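Pilin (Streptococcus pyogenes serotype M1, PDB 3GLE) builds the shaft of the pilus as its major subunit, stacked through intermolecular isopeptide bonds, and is needed for adhesion to host cells, aggregation and biofilm formation. Local coordinates at residues V122-L127 against P135-I140. The protein carries 2 engineered substitutions. Numbering follows the deposited sequence.
Sequences VQVHVL and PVATYI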
loop_
_atom_site.group_PDB
_atom_site.type_symbol
_atom_site.label_atom_id
_atom_site.label_comp_id
_atom_site.label_asym_id
_atom_site.label_seq_id
_atom_site.Cartn_x
_atom_site.Cartn_y
_atom_site.Cartn_z
ATOM N N VAL A 122 14.161 -12.997 20.032
ATOM C CA VAL A 122 13.202 -13.220 21.107
ATOM C C VAL A 122 13.771 -14.215 22.131
ATOM O O VAL A 122 14.102 -15.350 21.786
ATOM C CB VAL A 122 11.858 -13.739 20.532
ATOM C CG1 VAL A 122 10.930 -14.237 21.642
ATOM C CG2 VAL A 122 11.194 -12.640 19.728
ATOM N N GLN A 123 13.906 -13.757 23.375
ATOM C CA GLN A 123 14.322 -14.578 24.501
ATOM C C GLN A 123 13.101 -15.036 25.293
ATOM O O GLN A 123 12.364 -14.202 25.843
ATOM C CB GLN A 123 15.181 -13.787 25.487
ATOM C CG GLN A 123 16.472 -13.149 25.007
ATOM C CD GLN A 123 17.227 -12.556 26.197
ATOM O OE1 GLN A 123 16.663 -11.785 26.987
ATOM N NE2 GLN A 123 18.480 -12.960 26.367
ATOM N N VAL A 124 12.901 -16.342 25.389
ATOM C CA VAL A 124 11.852 -16.856 26.238
ATOM C C VAL A 124 12.540 -17.359 27.489
ATOM O O VAL A 124 13.374 -18.295 27.448
ATOM C CB VAL A 124 11.016 -17.956 25.548
ATOM C CG1 VAL A 124 9.899 -18.464 26.469
ATOM C CG2 VAL A 124 10.405 -17.414 24.262
ATOM N N HIS A 125 12.205 -16.704 28.588
ATOM C CA HIS A 125 12.760 -17.021 29.880
ATOM C C HIS A 125 11.888 -18.086 30.576
ATOM O O HIS A 125 10.746 -17.812 30.967
ATOM C CB HIS A 125 12.832 -15.771 30.736
ATOM C CG HIS A 125 13.800 -14.753 30.241
ATOM N ND1 HIS A 125 14.965 -14.456 30.911
ATOM C CD2 HIS A 125 13.759 -13.931 29.165
ATOM C CE1 HIS A 125 15.611 -13.506 30.260
ATOM N NE2 HIS A 125 14.897 -13.170 29.199
ATOM N N VAL A 126 12.441 -19.293 30.685
ATOM C CA VAL A 126 11.713 -20.461 31.139
ATOM C C VAL A 126 12.234 -20.799 32.529
ATOM O O VAL A 126 13.420 -21.086 32.704
ATOM C CB VAL A 126 11.897 -21.666 30.171
ATOM C CG1 VAL A 126 11.209 -22.905 30.718
ATOM C CG2 VAL A 126 11.358 -21.355 28.780
ATOM N N LEU A 127 11.351 -20.683 33.515
ATOM C CA LEU A 127 11.711 -20.850 34.910
ATOM C C LEU A 127 10.909 -21.999 35.471
ATOM O O LEU A 127 9.777 -22.254 35.034
ATOM C CB LEU A 127 11.413 -19.576 35.739
ATOM C CG LEU A 127 11.727 -18.137 35.282
ATOM C CD1 LEU A 127 11.962 -17.177 36.487
ATOM C CD2 LEU A 127 12.853 -18.006 34.278
ATOM N N PRO A 135 9.291 -26.641 34.194
ATOM C CA PRO A 135 9.777 -25.404 33.612
ATOM C C PRO A 135 8.724 -24.819 32.682
ATOM O O PRO A 135 8.196 -25.510 31.810
ATOM C CB PRO A 135 11.013 -25.833 32.810
ATOM C CG PRO A 135 11.401 -27.192 33.377
ATOM C CD PRO A 135 10.067 -27.802 33.717
ATOM N N VAL A 136 8.419 -23.547 32.893
ATOM C CA VAL A 136 7.391 -22.873 32.122
ATOM C C VAL A 136 7.892 -21.528 31.581
ATOM O O VAL A 136 8.630 -20.812 32.273
ATOM C CB VAL A 136 6.111 -22.744 32.993
ATOM C CG1 VAL A 136 5.196 -21.626 32.534
ATOM C CG2 VAL A 136 5.352 -24.057 32.990
ATOM N N ALA A 137 7.507 -21.214 30.338
ATOM C CA ALA A 137 7.646 -19.881 29.748
ATOM C C ALA A 137 7.068 -18.810 30.678
ATOM O O ALA A 137 5.876 -18.796 30.945
ATOM C CB ALA A 137 6.923 -19.838 28.375
ATOM N N THR A 138 7.911 -17.918 31.190
ATOM C CA THR A 138 7.469 -17.048 32.282
ATOM C C THR A 138 7.455 -15.599 31.870
ATOM O O THR A 138 6.522 -14.845 32.201
ATOM C CB THR A 138 8.318 -17.234 33.548
ATOM O OG1 THR A 138 8.209 -18.592 33.975
ATOM C CG2 THR A 138 7.848 -16.299 34.670
ATOM N N TYR A 139 8.511 -15.205 31.173
ATOM C CA TYR A 139 8.492 -13.953 30.465
ATOM C C TYR A 139 9.239 -13.946 29.153
ATOM O O TYR A 139 10.094 -14.810 28.889
ATOM C CB TYR A 139 8.841 -12.766 31.359
ATOM C CG TYR A 139 10.188 -12.748 32.003
ATOM C CD1 TYR A 139 10.389 -13.347 33.243
ATOM C CD2 TYR A 139 11.243 -12.058 31.410
ATOM C CE1 TYR A 139 11.637 -13.294 33.872
ATOM C CE2 TYR A 139 12.498 -11.995 32.017
ATOM C CZ TYR A 139 12.690 -12.617 33.245
ATOM O OH TYR A 139 13.930 -12.558 33.847
ATOM N N ILE A 140 8.887 -12.971 28.317
ATOM C CA ILE A 140 9.371 -12.924 26.956
ATOM C C ILE A 140 9.853 -11.518 26.609
ATOM O O ILE A 140 9.160 -10.522 26.870
ATOM C CB ILE A 140 8.310 -13.403 25.965
ATOM C CG1 ILE A 140 7.709 -14.741 26.407
ATOM C CG2 ILE A 140 8.913 -13.573 24.587
ATOM C CD1 ILE A 140 6.345 -15.032 25.770
#
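V136 O is gripped from opposite faces of its carbonyl plane, by L127 N at 3.0 Å and by the hydroxyl T138 OG1 at 2.8 Å. V136 N returns a nearly straight bond to L127 O, closing the pair. Beyond it H125 O takes two amides in succession, T138 N at 2.8 Å and, weakly, Y139 N at 3.4 Å, while H125 N donates to Y139 O. Y139 CG stands between the backbone N and the carbonyl carbon (chi1 61°), which brings the ring over the H125 side chain: Y139 CE2 sits above the imidazole centre, 3.5 Å from H125 CG, and H125 CB lies over the middle of the phenol ring. The two planes form an offset stack, tilted by 15°. H125 NE2 also donates to Q123 OE1, a bent bond from above the carbonyl plane; Q123 NE2 goes to Y99 OH. In the buried layer, V122 CG1 meets I140 CG2 at 3.6 Å and V124 CG1 meets A137 CB; V126 CG1 also reaches partly exposed P135. F92 and L19 add to this layer. Opposed by both T138 and Y139, H125 marks a classic beta bulge in the antiparallel hairpin of strands 119-129 and 134-143, in the Spy0128-like isopeptide-containing domain.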